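Hemin ABC transporter, periplasmic hemin-binding protein HutB (Vibrio cholerae, PDB 5KHL) probably binds hemin in the periplasm and delivers it to an ABC transporter of the inner membrane, as periplasmic binding proteins of this family do. Local coordinates at residues Val40-Thr45 with Leu52-Val57; Arg18-Gly23 with Thr74-Ser79; Leu63-Leu68 with Asp85-Gln90; Thr27-Ala32 with Thr112-Ile117. All blocks are in the same frame, centred on the assembly; numbering follows the deposited sequence.

Contact 1. Residues Val40-Thr45 with Leu52-Val57; sequences VAVDVT and LNLPTV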
loop_
_atom_site.group_PDB
_atom_site.type_symbol
_atom_site.label_atom_id
_atom_site.label_comp_id
_atom_site.label_asym_id
_atom_site.label_seq_id
_atom_site.Cartn_x
_atom_site.Cartn_y
_atom_site.Cartn_z
ATOM N N VAL A 40 7.573 -20.084 0.741
ATOM C CA VAL A 40 6.856 -21.289 1.147
ATOM C C VAL A 40 5.457 -20.936 1.616
ATOM O O VAL A 40 4.605 -21.795 1.705
ATOM C CB VAL A 40 7.575 -22.049 2.277
ATOM C CG1 VAL A 40 8.918 -22.541 1.796
ATOM C CG2 VAL A 40 7.718 -21.168 3.517
ATOM N N ALA A 41 5.227 -19.660 1.905
ATOM C CA ALA A 41 3.929 -19.201 2.388
ATOM C C ALA A 41 3.870 -17.681 2.386
ATOM O O ALA A 41 4.880 -17.019 2.490
ATOM C CB ALA A 41 3.666 -19.738 3.786
ATOM N N VAL A 42 2.664 -17.143 2.296
ATOM C CA VAL A 42 2.434 -15.708 2.261
ATOM C C VAL A 42 1.299 -15.383 3.220
ATOM O O VAL A 42 0.665 -16.278 3.750
ATOM C CB VAL A 42 2.076 -15.209 0.841
ATOM C CG1 VAL A 42 3.061 -15.744 -0.165
ATOM C CG2 VAL A 42 0.666 -15.630 0.447
ATOM N N ASP A 43 1.039 -14.101 3.443
ATOM C CA ASP A 43 -0.019 -13.705 4.362
ATOM C C ASP A 43 -1.309 -13.499 3.575
ATOM O O ASP A 43 -1.293 -13.608 2.360
ATOM C CB ASP A 43 0.373 -12.432 5.105
ATOM C CG ASP A 43 0.355 -11.224 4.196
ATOM O OD1 ASP A 43 1.199 -11.164 3.287
ATOM O OD2 ASP A 43 -0.507 -10.350 4.371
ATOM N N VAL A 44 -2.414 -13.191 4.248
ATOM C CA VAL A 44 -3.694 -13.026 3.558
ATOM C C VAL A 44 -3.690 -11.884 2.536
ATOM O O VAL A 44 -4.336 -11.997 1.486
ATOM C CB VAL A 44 -4.856 -12.778 4.543
ATOM C CG1 VAL A 44 -5.131 -14.031 5.367
ATOM C CG2 VAL A 44 -4.553 -11.584 5.442
ATOM N N THR A 45 -2.967 -10.798 2.840
ATOM C CA THR A 45 -2.935 -9.604 1.973
ATOM C C THR A 45 -2.031 -9.765 0.750
ATOM O O THR A 45 -2.063 -8.934 -0.151
ATOM C CB THR A 45 -2.461 -8.300 2.734
ATOM O OG1 THR A 45 -1.054 -8.357 3.026
ATOM C CG2 THR A 45 -3.217 -8.093 4.015
ATOM N N LEU A 52 1.254 -21.447 -7.746
ATOM C CA LEU A 52 2.288 -21.708 -6.744
ATOM C C LEU A 52 1.788 -22.618 -5.628
ATOM O O LEU A 52 2.588 -23.259 -4.942
ATOM C CB LEU A 52 2.782 -20.389 -6.159
ATOM C CG LEU A 52 4.230 -19.985 -6.438
ATOM C CD1 LEU A 52 4.776 -20.672 -7.677
ATOM C CD2 LEU A 52 4.331 -18.474 -6.589
ATOM N N ASN A 53 0.465 -22.656 -5.457
ATOM C CA ASN A 53 -0.173 -23.391 -4.370
ATOM C C ASN A 53 0.408 -23.014 -2.998
ATOM O O ASN A 53 0.607 -23.876 -2.135
ATOM C CB ASN A 53 -0.058 -24.907 -4.609
ATOM C CG ASN A 53 -0.853 -25.376 -5.833
ATOM O OD1 ASN A 53 -1.817 -24.738 -6.245
ATOM N ND2 ASN A 53 -0.447 -26.504 -6.411
ATOM N N LEU A 54 0.692 -21.727 -2.799
ATOM C CA LEU A 54 1.296 -21.298 -1.541
ATOM C C LEU A 54 0.250 -21.266 -0.431
ATOM O O LEU A 54 -0.837 -20.762 -0.619
ATOM C CB LEU A 54 1.960 -19.933 -1.686
ATOM C CG LEU A 54 3.302 -19.865 -2.432
ATOM C CD1 LEU A 54 3.673 -18.414 -2.716
ATOM C CD2 LEU A 54 4.413 -20.536 -1.631
ATOM N N PRO A 55 0.575 -21.833 0.729
ATOM C CA PRO A 55 -0.318 -21.703 1.880
ATOM C C PRO A 55 -0.342 -20.270 2.400
ATOM O O PRO A 55 0.650 -19.520 2.231
ATOM C CB PRO A 55 0.295 -22.651 2.910
ATOM C CG PRO A 55 1.719 -22.730 2.549
ATOM C CD PRO A 55 1.780 -22.621 1.053
ATOM N N THR A 56 -1.473 -19.890 2.995
ATOM C CA THR A 56 -1.570 -18.601 3.646
ATOM C C THR A 56 -1.248 -18.814 5.096
ATOM O O THR A 56 -1.061 -19.931 5.549
ATOM C CB THR A 56 -2.942 -17.931 3.508
ATOM O OG1 THR A 56 -3.989 -18.871 3.776
ATOM C CG2 THR A 56 -3.099 -17.377 2.112
ATOM N N VAL A 57 -1.198 -17.728 5.828
ATOM C CA VAL A 57 -0.529 -17.753 7.094
ATOM C C VAL A 57 -1.350 -16.817 7.966
ATOM O O VAL A 57 -1.117 -16.658 9.161
ATOM C CB VAL A 57 0.971 -17.386 6.865
ATOM C CG1 VAL A 57 1.492 -16.330 7.812
ATOM C CG2 VAL A 57 1.842 -18.648 6.822
#

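Contact 2. Residues Arg18-Gly23 with Thr74-Ser79; sequences RIVSAG and THLIGS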
loop_
_atom_site.group_PDB
_atom_site.type_symbol
_atom_site.label_atom_id
_atom_site.label_comp_id
_atom_site.label_asym_id
_atom_site.label_seq_id
_atom_site.Cartn_x
_atom_site.Cartn_y
_atom_site.Cartn_z
ATOM N N ARG A 18 13.539 -20.848 2.435
ATOM C CA ARG A 18 12.119 -21.088 2.671
ATOM C C ARG A 18 11.552 -19.860 3.368
ATOM O O ARG A 18 11.674 -19.702 4.581
ATOM C CB ARG A 18 11.902 -22.359 3.500
ATOM C CG ARG A 18 12.854 -23.490 3.102
ATOM C CD ARG A 18 12.409 -24.853 3.620
ATOM N NE ARG A 18 11.363 -25.412 2.770
ATOM C CZ ARG A 18 10.092 -25.507 3.124
ATOM N NH1 ARG A 18 9.205 -26.020 2.285
ATOM N NH2 ARG A 18 9.716 -25.090 4.320
ATOM N N ILE A 19 10.954 -18.973 2.590
ATOM C CA ILE A 19 10.501 -17.703 3.125
ATOM C C ILE A 19 9.004 -17.664 3.421
ATOM O O ILE A 19 8.189 -17.959 2.549
ATOM C CB ILE A 19 10.832 -16.557 2.149
ATOM C CG1 ILE A 19 12.341 -16.307 2.131
ATOM C CG2 ILE A 19 10.065 -15.311 2.517
ATOM C CD1 ILE A 19 12.807 -15.459 0.965
ATOM N N VAL A 20 8.649 -17.290 4.649
ATOM C CA VAL A 20 7.303 -16.815 4.908
ATOM C C VAL A 20 7.249 -15.303 4.758
ATOM O O VAL A 20 7.827 -14.560 5.556
ATOM C CB VAL A 20 6.811 -17.184 6.295
ATOM C CG1 VAL A 20 5.405 -16.576 6.530
ATOM C CG2 VAL A 20 6.799 -18.719 6.471
ATOM N N SER A 21 6.575 -14.844 3.715
ATOM C CA SER A 21 6.376 -13.418 3.552
ATOM C C SER A 21 5.098 -12.986 4.256
ATOM O O SER A 21 4.007 -13.483 3.949
ATOM C CB SER A 21 6.336 -13.042 2.084
ATOM O OG SER A 21 5.761 -11.769 1.974
ATOM N N ALA A 22 5.242 -12.065 5.204
ATOM C CA ALA A 22 4.159 -11.736 6.116
ATOM C C ALA A 22 3.435 -10.452 5.721
ATOM O O ALA A 22 2.606 -9.940 6.475
ATOM C CB ALA A 22 4.680 -11.619 7.504
ATOM N N GLY A 23 3.750 -9.941 4.538
ATOM C CA GLY A 23 3.150 -8.707 4.066
ATOM C C GLY A 23 3.177 -8.554 2.564
ATOM O O GLY A 23 4.170 -8.898 1.904
ATOM N N THR A 74 12.895 -20.738 6.889
ATOM C CA THR A 74 14.189 -20.231 7.322
ATOM C C THR A 74 14.094 -18.744 7.637
ATOM O O THR A 74 14.878 -18.203 8.423
ATOM C CB THR A 74 15.242 -20.467 6.260
ATOM O OG1 THR A 74 14.883 -19.738 5.081
ATOM C CG2 THR A 74 15.296 -21.950 5.929
ATOM N N HIS A 75 13.118 -18.091 7.019
ATOM C CA HIS A 75 12.891 -16.680 7.237
ATOM C C HIS A 75 11.420 -16.394 7.449
ATOM O O HIS A 75 10.544 -17.038 6.847
ATOM C CB HIS A 75 13.394 -15.863 6.052
ATOM C CG HIS A 75 14.853 -16.018 5.789
ATOM N ND1 HIS A 75 15.793 -15.094 6.199
ATOM C CD2 HIS A 75 15.548 -16.993 5.152
ATOM C CE1 HIS A 75 16.997 -15.494 5.834
ATOM N NE2 HIS A 75 16.872 -16.645 5.194
ATOM N N LEU A 76 11.162 -15.438 8.331
ATOM C CA LEU A 76 9.868 -14.797 8.408
ATOM C C LEU A 76 10.143 -13.337 8.197
ATOM O O LEU A 76 10.842 -12.712 9.000
ATOM C CB LEU A 76 9.173 -15.021 9.744
ATOM C CG LEU A 76 8.004 -14.072 10.012
ATOM C CD1 LEU A 76 6.851 -14.314 9.035
ATOM C CD2 LEU A 76 7.516 -14.194 11.430
ATOM N N ILE A 77 9.613 -12.801 7.104
ATOM C CA ILE A 77 9.864 -11.429 6.736
ATOM C C ILE A 77 8.568 -10.634 6.770
ATOM O O ILE A 77 7.586 -10.992 6.124
ATOM C CB ILE A 77 10.503 -11.330 5.326
ATOM C CG1 ILE A 77 11.768 -12.176 5.243
ATOM C CG2 ILE A 77 10.848 -9.889 4.979
ATOM C CD1 ILE A 77 12.265 -12.369 3.812
ATOM N N GLY A 78 8.574 -9.527 7.494
ATOM C CA GLY A 78 7.432 -8.640 7.456
ATOM C C GLY A 78 7.715 -7.310 8.109
ATOM O O GLY A 78 8.871 -6.982 8.402
ATOM N N SER A 79 6.657 -6.536 8.329
ATOM C CA SER A 79 6.791 -5.221 8.942
ATOM C C SER A 79 6.917 -5.356 10.447
ATOM O O SER A 79 6.841 -6.447 10.986
ATOM C CB SER A 79 5.604 -4.330 8.606
ATOM O OG SER A 79 4.465 -4.724 9.343
#

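Contact 3. Residues Leu63-Leu68 with Asp85-Gln90; sequences LAAEGL and DTALQQ. With SO4 (sulfate ion), chain B.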
loop_
_atom_site.group_PDB
_atom_site.type_symbol
_atom_site.label_atom_id
_atom_site.label_comp_id
_atom_site.label_asym_id
_atom_site.label_seq_id
_atom_site.Cartn_x
_atom_site.Cartn_y
_atom_site.Cartn_z
ATOM N N LEU A 63 -0.020 -14.172 13.802
ATOM C CA LEU A 63 0.702 -15.314 13.307
ATOM C C LEU A 63 0.620 -16.429 14.328
ATOM O O LEU A 63 0.610 -16.173 15.533
ATOM C CB LEU A 63 2.150 -14.945 13.021
ATOM C CG LEU A 63 2.382 -13.892 11.927
ATOM C CD1 LEU A 63 3.852 -13.589 11.832
ATOM C CD2 LEU A 63 1.862 -14.397 10.617
ATOM N N ALA A 64 0.538 -17.661 13.831
ATOM C CA ALA A 64 0.518 -18.864 14.664
ATOM C C ALA A 64 1.913 -19.486 14.692
ATOM O O ALA A 64 2.458 -19.868 13.660
ATOM C CB ALA A 64 -0.517 -19.866 14.148
ATOM N N ALA A 65 2.499 -19.570 15.875
ATOM C CA ALA A 65 3.874 -20.041 15.982
ATOM C C ALA A 65 4.010 -21.472 15.444
ATOM O O ALA A 65 4.821 -21.728 14.548
ATOM C CB ALA A 65 4.357 -19.950 17.429
ATOM N N GLU A 66 3.185 -22.386 15.953
ATOM C CA GLU A 66 3.240 -23.778 15.517
ATOM C C GLU A 66 2.866 -23.913 14.046
ATOM O O GLU A 66 3.481 -24.692 13.324
ATOM C CB GLU A 66 2.331 -24.661 16.378
ATOM C CG GLU A 66 2.806 -24.777 17.801
ATOM C CD GLU A 66 4.179 -25.418 17.895
ATOM O OE1 GLU A 66 4.978 -24.981 18.754
ATOM O OE2 GLU A 66 4.453 -26.361 17.112
ATOM N N GLY A 67 1.874 -23.150 13.601
ATOM C CA GLY A 67 1.442 -23.217 12.218
ATOM C C GLY A 67 2.572 -22.865 11.271
ATOM O O GLY A 67 2.734 -23.460 10.207
ATOM N N LEU A 68 3.365 -21.878 11.664
ATOM C CA LEU A 68 4.512 -21.458 10.867
ATOM C C LEU A 68 5.627 -22.495 10.922
ATOM O O LEU A 68 6.295 -22.760 9.921
ATOM C CB LEU A 68 5.021 -20.110 11.359
ATOM C CG LEU A 68 4.055 -19.008 10.936
ATOM C CD1 LEU A 68 4.400 -17.679 11.580
ATOM C CD2 LEU A 68 4.083 -18.891 9.430
ATOM N N ASP A 85 4.196 -11.003 19.620
ATOM C CA ASP A 85 5.614 -11.104 19.893
ATOM C C ASP A 85 5.964 -12.470 20.458
ATOM O O ASP A 85 7.039 -12.999 20.195
ATOM C CB ASP A 85 6.058 -9.996 20.837
ATOM C CG ASP A 85 6.983 -9.015 20.153
ATOM O OD1 ASP A 85 6.482 -8.148 19.405
ATOM O OD2 ASP A 85 8.212 -9.123 20.342
ATOM N N THR A 86 5.035 -13.051 21.204
ATOM C CA THR A 86 5.253 -14.369 21.782
ATOM C C THR A 86 5.449 -15.462 20.718
ATOM O O THR A 86 6.092 -16.476 20.979
ATOM C CB THR A 86 4.101 -14.762 22.716
ATOM O OG1 THR A 86 4.412 -16.007 23.355
ATOM C CG2 THR A 86 2.792 -14.879 21.942
ATOM N N ALA A 87 4.908 -15.255 19.523
ATOM C CA ALA A 87 5.086 -16.221 18.443
ATOM C C ALA A 87 6.411 -15.955 17.759
ATOM O O ALA A 87 7.122 -16.880 17.357
ATOM C CB ALA A 87 3.949 -16.144 17.446
ATOM N N LEU A 88 6.748 -14.675 17.643
ATOM C CA LEU A 88 8.008 -14.306 17.040
ATOM C C LEU A 88 9.192 -14.845 17.840
ATOM O O LEU A 88 10.199 -15.228 17.254
ATOM C CB LEU A 88 8.098 -12.789 16.894
ATOM C CG LEU A 88 6.944 -12.179 16.086
ATOM C CD1 LEU A 88 7.146 -10.686 15.935
ATOM C CD2 LEU A 88 6.783 -12.865 14.730
ATOM N N GLN A 89 9.083 -14.893 19.166
ATOM C CA GLN A 89 10.181 -15.453 19.970
ATOM C C GLN A 89 10.313 -16.953 19.726
ATOM O O GLN A 89 11.421 -17.459 19.573
ATOM C CB GLN A 89 10.003 -15.184 21.478
ATOM C CG GLN A 89 8.583 -14.884 21.919
ATOM C CD GLN A 89 8.329 -15.092 23.416
ATOM O OE1 GLN A 89 8.475 -16.205 23.939
ATOM N NE2 GLN A 89 7.917 -14.024 24.103
ATOM N N GLN A 90 9.181 -17.650 19.680
ATOM C CA GLN A 90 9.158 -19.086 19.401
ATOM C C GLN A 90 9.821 -19.442 18.064
ATOM O O GLN A 90 10.397 -20.516 17.905
ATOM C CB GLN A 90 7.715 -19.601 19.419
ATOM C CG GLN A 90 7.012 -19.433 20.756
ATOM C CD GLN A 90 5.664 -20.137 20.814
ATOM O OE1 GLN A 90 5.542 -21.316 20.452
ATOM N NE2 GLN A 90 4.642 -19.414 21.270
HETATM S S SO4 B . -0.178 -22.249 17.442
HETATM O O1 SO4 B . 1.139 -21.988 18.013
HETATM O O2 SO4 B . -0.987 -21.039 17.486
HETATM O O3 SO4 B . -0.064 -22.660 16.046
HETATM O O4 SO4 B . -0.822 -23.299 18.230
#

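Contact 4. Residues Thr27-Ala32 with Thr112-Ile117; sequences TELILA and TRIDQI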
loop_
_atom_site.group_PDB
_atom_site.type_symbol
_atom_site.label_atom_id
_atom_site.label_comp_id
_atom_site.label_asym_id
_atom_site.label_seq_id
_atom_site.Cartn_x
_atom_site.Cartn_y
_atom_site.Cartn_z
ATOM N N THR A 27 5.933 -9.454 -0.405
ATOM C CA THR A 27 5.687 -10.384 -1.497
ATOM C C THR A 27 5.960 -9.788 -2.880
ATOM O O THR A 27 6.568 -10.446 -3.715
ATOM C CB THR A 27 4.237 -10.893 -1.453
ATOM O OG1 THR A 27 4.023 -11.559 -0.212
ATOM C CG2 THR A 27 3.950 -11.855 -2.598
ATOM N N GLU A 28 5.518 -8.552 -3.117
ATOM C CA GLU A 28 5.666 -7.959 -4.450
ATOM C C GLU A 28 7.153 -7.816 -4.787
ATOM O O GLU A 28 7.573 -8.158 -5.886
ATOM C CB GLU A 28 4.915 -6.606 -4.583
ATOM C CG GLU A 28 5.316 -5.520 -3.598
ATOM C CD GLU A 28 4.965 -4.091 -4.050
ATOM O OE1 GLU A 28 3.945 -3.870 -4.743
ATOM O OE2 GLU A 28 5.728 -3.172 -3.688
ATOM N N LEU A 29 7.946 -7.342 -3.832
ATOM C CA LEU A 29 9.361 -7.167 -4.078
ATOM C C LEU A 29 10.041 -8.529 -4.303
ATOM O O LEU A 29 10.805 -8.687 -5.262
ATOM C CB LEU A 29 10.013 -6.379 -2.930
ATOM C CG LEU A 29 9.485 -4.937 -2.803
ATOM C CD1 LEU A 29 10.198 -4.166 -1.712
ATOM C CD2 LEU A 29 9.585 -4.191 -4.119
ATOM N N ILE A 30 9.722 -9.512 -3.461
ATOM C CA ILE A 30 10.245 -10.878 -3.609
ATOM C C ILE A 30 9.979 -11.429 -5.020
ATOM O O ILE A 30 10.859 -12.016 -5.658
ATOM C CB ILE A 30 9.647 -11.844 -2.534
ATOM C CG1 ILE A 30 10.051 -11.386 -1.131
ATOM C CG2 ILE A 30 10.112 -13.288 -2.767
ATOM C CD1 ILE A 30 9.718 -12.357 -0.028
ATOM N N LEU A 31 8.768 -11.208 -5.509
ATOM C CA LEU A 31 8.422 -11.554 -6.880
ATOM C C LEU A 31 9.199 -10.686 -7.884
ATOM O O LEU A 31 9.754 -11.204 -8.851
ATOM C CB LEU A 31 6.906 -11.413 -7.097
ATOM C CG LEU A 31 5.965 -12.602 -6.843
ATOM C CD1 LEU A 31 6.261 -13.310 -5.537
ATOM C CD2 LEU A 31 4.501 -12.151 -6.869
ATOM N N ALA A 32 9.259 -9.375 -7.647
ATOM C CA ALA A 32 9.893 -8.456 -8.607
ATOM C C ALA A 32 11.354 -8.781 -8.783
ATOM O O ALA A 32 11.913 -8.585 -9.852
ATOM C CB ALA A 32 9.733 -7.008 -8.169
ATOM N N THR A 112 14.631 1.493 0.220
ATOM C CA THR A 112 15.211 0.768 1.357
ATOM C C THR A 112 14.661 -0.671 1.468
ATOM O O THR A 112 15.408 -1.632 1.731
ATOM C CB THR A 112 14.929 1.531 2.688
ATOM O OG1 THR A 112 15.486 2.850 2.618
ATOM C CG2 THR A 112 15.517 0.807 3.879
ATOM N N ARG A 113 13.354 -0.806 1.270
ATOM C CA ARG A 113 12.694 -2.104 1.297
ATOM C C ARG A 113 13.274 -3.032 0.233
ATOM O O ARG A 113 13.518 -4.215 0.488
ATOM C CB ARG A 113 11.180 -1.931 1.108
ATOM C CG ARG A 113 10.325 -3.058 1.714
ATOM C CD ARG A 113 8.950 -2.542 2.195
ATOM N NE ARG A 113 8.242 -1.884 1.119
ATOM C CZ ARG A 113 7.933 -0.598 1.084
ATOM N NH1 ARG A 113 8.229 0.208 2.094
ATOM N NH2 ARG A 113 7.310 -0.128 0.025
ATOM N N ILE A 114 13.519 -2.486 -0.954
ATOM C CA ILE A 114 14.100 -3.265 -2.050
ATOM C C ILE A 114 15.476 -3.764 -1.649
ATOM O O ILE A 114 15.824 -4.923 -1.903
ATOM C CB ILE A 114 14.190 -2.443 -3.369
ATOM C CG1 ILE A 114 12.794 -2.103 -3.892
ATOM C CG2 ILE A 114 14.953 -3.211 -4.461
ATOM C CD1 ILE A 114 12.803 -1.225 -5.117
ATOM N N ASP A 115 16.253 -2.901 -0.996
ATOM C CA ASP A 115 17.584 -3.292 -0.522
ATOM C C ASP A 115 17.488 -4.389 0.528
ATOM O O ASP A 115 18.242 -5.360 0.481
ATOM C CB ASP A 115 18.350 -2.097 0.070
ATOM C CG ASP A 115 18.962 -1.207 -0.973
ATOM O OD1 ASP A 115 19.219 -0.044 -0.622
ATOM O OD2 ASP A 115 19.193 -1.651 -2.119
ATOM N N GLN A 116 16.565 -4.212 1.476
ATOM C CA GLN A 116 16.423 -5.137 2.604
ATOM C C GLN A 116 16.064 -6.530 2.119
ATOM O O GLN A 116 16.629 -7.506 2.584
ATOM C CB GLN A 116 15.373 -4.636 3.597
ATOM C CG GLN A 116 15.876 -3.519 4.528
ATOM C CD GLN A 116 14.741 -2.789 5.230
ATOM O OE1 GLN A 116 13.680 -2.564 4.652
ATOM N NE2 GLN A 116 14.962 -2.423 6.484
ATOM N N ILE A 117 15.162 -6.601 1.143
ATOM C CA ILE A 117 14.730 -7.876 0.563
ATOM C C ILE A 117 15.781 -8.521 -0.337
ATOM O O ILE A 117 16.044 -9.724 -0.233
ATOM C CB ILE A 117 13.425 -7.713 -0.272
ATOM C CG1 ILE A 117 12.251 -7.271 0.609
ATOM C CG2 ILE A 117 13.113 -8.997 -1.022
ATOM C CD1 ILE A 117 12.308 -7.811 2.022
#

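Contact 1. Residues Val40-Thr45 with Leu52-Val57
V42 N donates to P55 O at 3.1 Å, the one hydrogen bond between the end of strand 39-42 and the loop that runs alongside it. The N-H points almost straight at its acceptor, 162° at the hydrogen. V42 O is served differently: T56 CA lies 3.2 Å from V42 O in a CA-H...O contact, while V57 N, 3.1 Å from V42 O, is too badly angled to bond. The directions of the touching parts diverge by 49°.

Apolar groups close in around this bond. L54 reaches over the strand with both methyls: its CD1 meets V42 CG1 at 3.7 Å, the two side chains crossing at about a right angle, while CD2 rests on the carbonyl carbon of V40. V42 can offer CG1 because chi1 of -49° sets that methyl beside its own backbone N, anti to the carbonyl carbon. A41 CB meets P55 CG at 3.8 Å and V57 CG2 at 3.7 Å. The ring of P55 also leans its CD against V40 O.

Further out, backbone bonds from V40 to I19 and from A41 to S21 tie the strand to strand 19-21, and V57 packs on V20 and L63. Beyond the strand, D43 OD2 accepts from T45 N in an Asx turn, and D43 OD1 bonds S46 OG. The loop thus flanks an edge strand of the parallel four-stranded sheet. With a single conventional bond and a proline at P55 that has no N-H to give, cohesion here probably rests largely on methyl and ring contacts.

Contact 2. Residues Arg18-Gly23 with Thr74-Ser79
V20 and L76 lie side by side on one face of two parallel strands, their side chains slanting across each other so that V20 CG1 meets L76 CD1 at 3.7 Å. That L76 methyl also rests against A22 CB, at 3.8 Å, and so bridges two residues of the neighbouring strand. L76 comes this close because its CG stands anti to the backbone N (chi1 164°) and the second torsion, 66°, turns CD1 back over V20.

On the reverse face the partners are I19, H75 and I77. I19 forks between two neighbours: CG2 touches I77 CD1 at 3.9 Å, whereas CG1 approaches H75 CB and meets the imidazole at a slant. Helices 24-32 and 107-120 cover this side, through I30 and V26 on the first and I120 and I117 on the second.

Beneath the side chains runs a regular parallel ladder: V20 N bonds H75 O, I77 N bonds V20 O, and A22 N reaches I77 O at 2.7 Å. At its start R18 O accepts from both T74 N and H75 N, and R18 N is held by T74 OG1 at 3.2 Å. The R18 chain bends away to E72 O.

Strands 19-21 and 75-78 are the two central strands of the four-stranded parallel sheet, in the order 2-1-3-4 of an alpha/beta lobe. The ladder meets part of the main-chain polarity; bonds from I19 and S21 to V40 and A41, and from T74 and L76 to Q97, meet more. The helix-covered face thus offers the methyls of I19 and I77, its polar members S21 and H75 being paired with T27 and N99.

Contact 3. Residues Leu63-Leu68 with Asp85-Gln90
A65 and A87 bring the two backbones together, their CA atoms 4.7 Å apart, where the first turn of helix 65-69 meets helix 85-93. A64 is the N-cap of the shorter helix, and its carbonyl accepts from L68 N. So short a separation needs small residues, and both provide only a methyl: A65 CB faces A87 CB at 3.8 Å. A87 CB also lies against the carbonyl oxygen of L63, just ahead of the helix.

Q90, one turn beyond A87, lays its amide against the A65 methyl, about a right angle round from A87 CB, with OE1 3.5 Å from A65 CB and CD almost as near. The chain is extended beyond CG, and its NE2 returns to T86 O of its own helix at 3.3 Å, a bent bond (141°) that arrives from above the carbonyl plane. This may limit the amide's rotation.

The pairing belongs to the alpha/beta lobe of a periplasmic binding protein: strand 75-78 runs between the two helices in sequence, and both lie over the same face of its sheet. On the inner side L63 CD1 and L88 CD2 come within 4.2 Å, slanting past one another, and both leucines also pack on L76.

On the outer side a sulfate, probably from the crystallisation liquor, sits at the beginning of helix 65-69. E66 N donates to sulfate O1 at 2.9 Å. A more bent bond runs from G67 N to sulfate O3 at 3.2 Å. These are N-H groups of a helix start, whose dipole would be expected to attract an anion. The E66 side chain bends at chi2, its CB and CG lying against the sulfate oxygens.

Contact 4. Residues Thr27-Ala32 with Thr112-Ile117
L29 is the main bump of this contact: its forked end pushes from helix 24-32 into a hollow on helix 107-120 bordered by R113, I114 and I117. CD1 settles on the aliphatic base of R113, 3.6 Å from R113 CG and nearly as close to CB, while CD2 meets I114 CG1 at 3.8 Å. L29 crosses both side chains at about a right angle, its fork spanning the step from R113 to I114. The hollow is closed more loosely by I117, whose CG1 is 4.3 Å from L29 CB.

In R113, chi1 (-154°) puts CG anti to the backbone N, against L29 CD1; the bends at chi2 and chi3 then turn the guanidinium end. Its NE is buried here without a polar partner in the model.

A second bump, I30, lies one residue along, where CG1 abuts I117 CG2 at 3.9 Å, again crosswise. Around the edges L256 of helix 256-269 touches L29, and L130 and V134 of helix 125-143 touch I114. The axes of segments 27-32 and 112-117 pass 9.9 Å apart at -64°, a steep crossing with contact confined to one patch. It is the joining of two sheet-covering helices in an alpha/beta lobe of the periplasmic binding protein fold.

How the contacts relate
Contact 2 forms the centre of the four-stranded parallel sheet, and the others are arranged around it. Contact 1 borders the sheet at an edge, sharing it with contact 2 through the neighbouring strands 39-42 and 19-21. Contacts 3 and 4 lie on opposite faces: L63 and L88 reach L76, while I30 and I117 reach I19 and I77; their nearest atoms stay about 11 Å apart. Contacts 2, 3 and 4 are buried, although contact 3 has an outer side that holds sulfate, and contact 1 is only partly buried. Hydrogen bonding is rich in contact 2, single in contact 1 and absent across contacts 3 and 4.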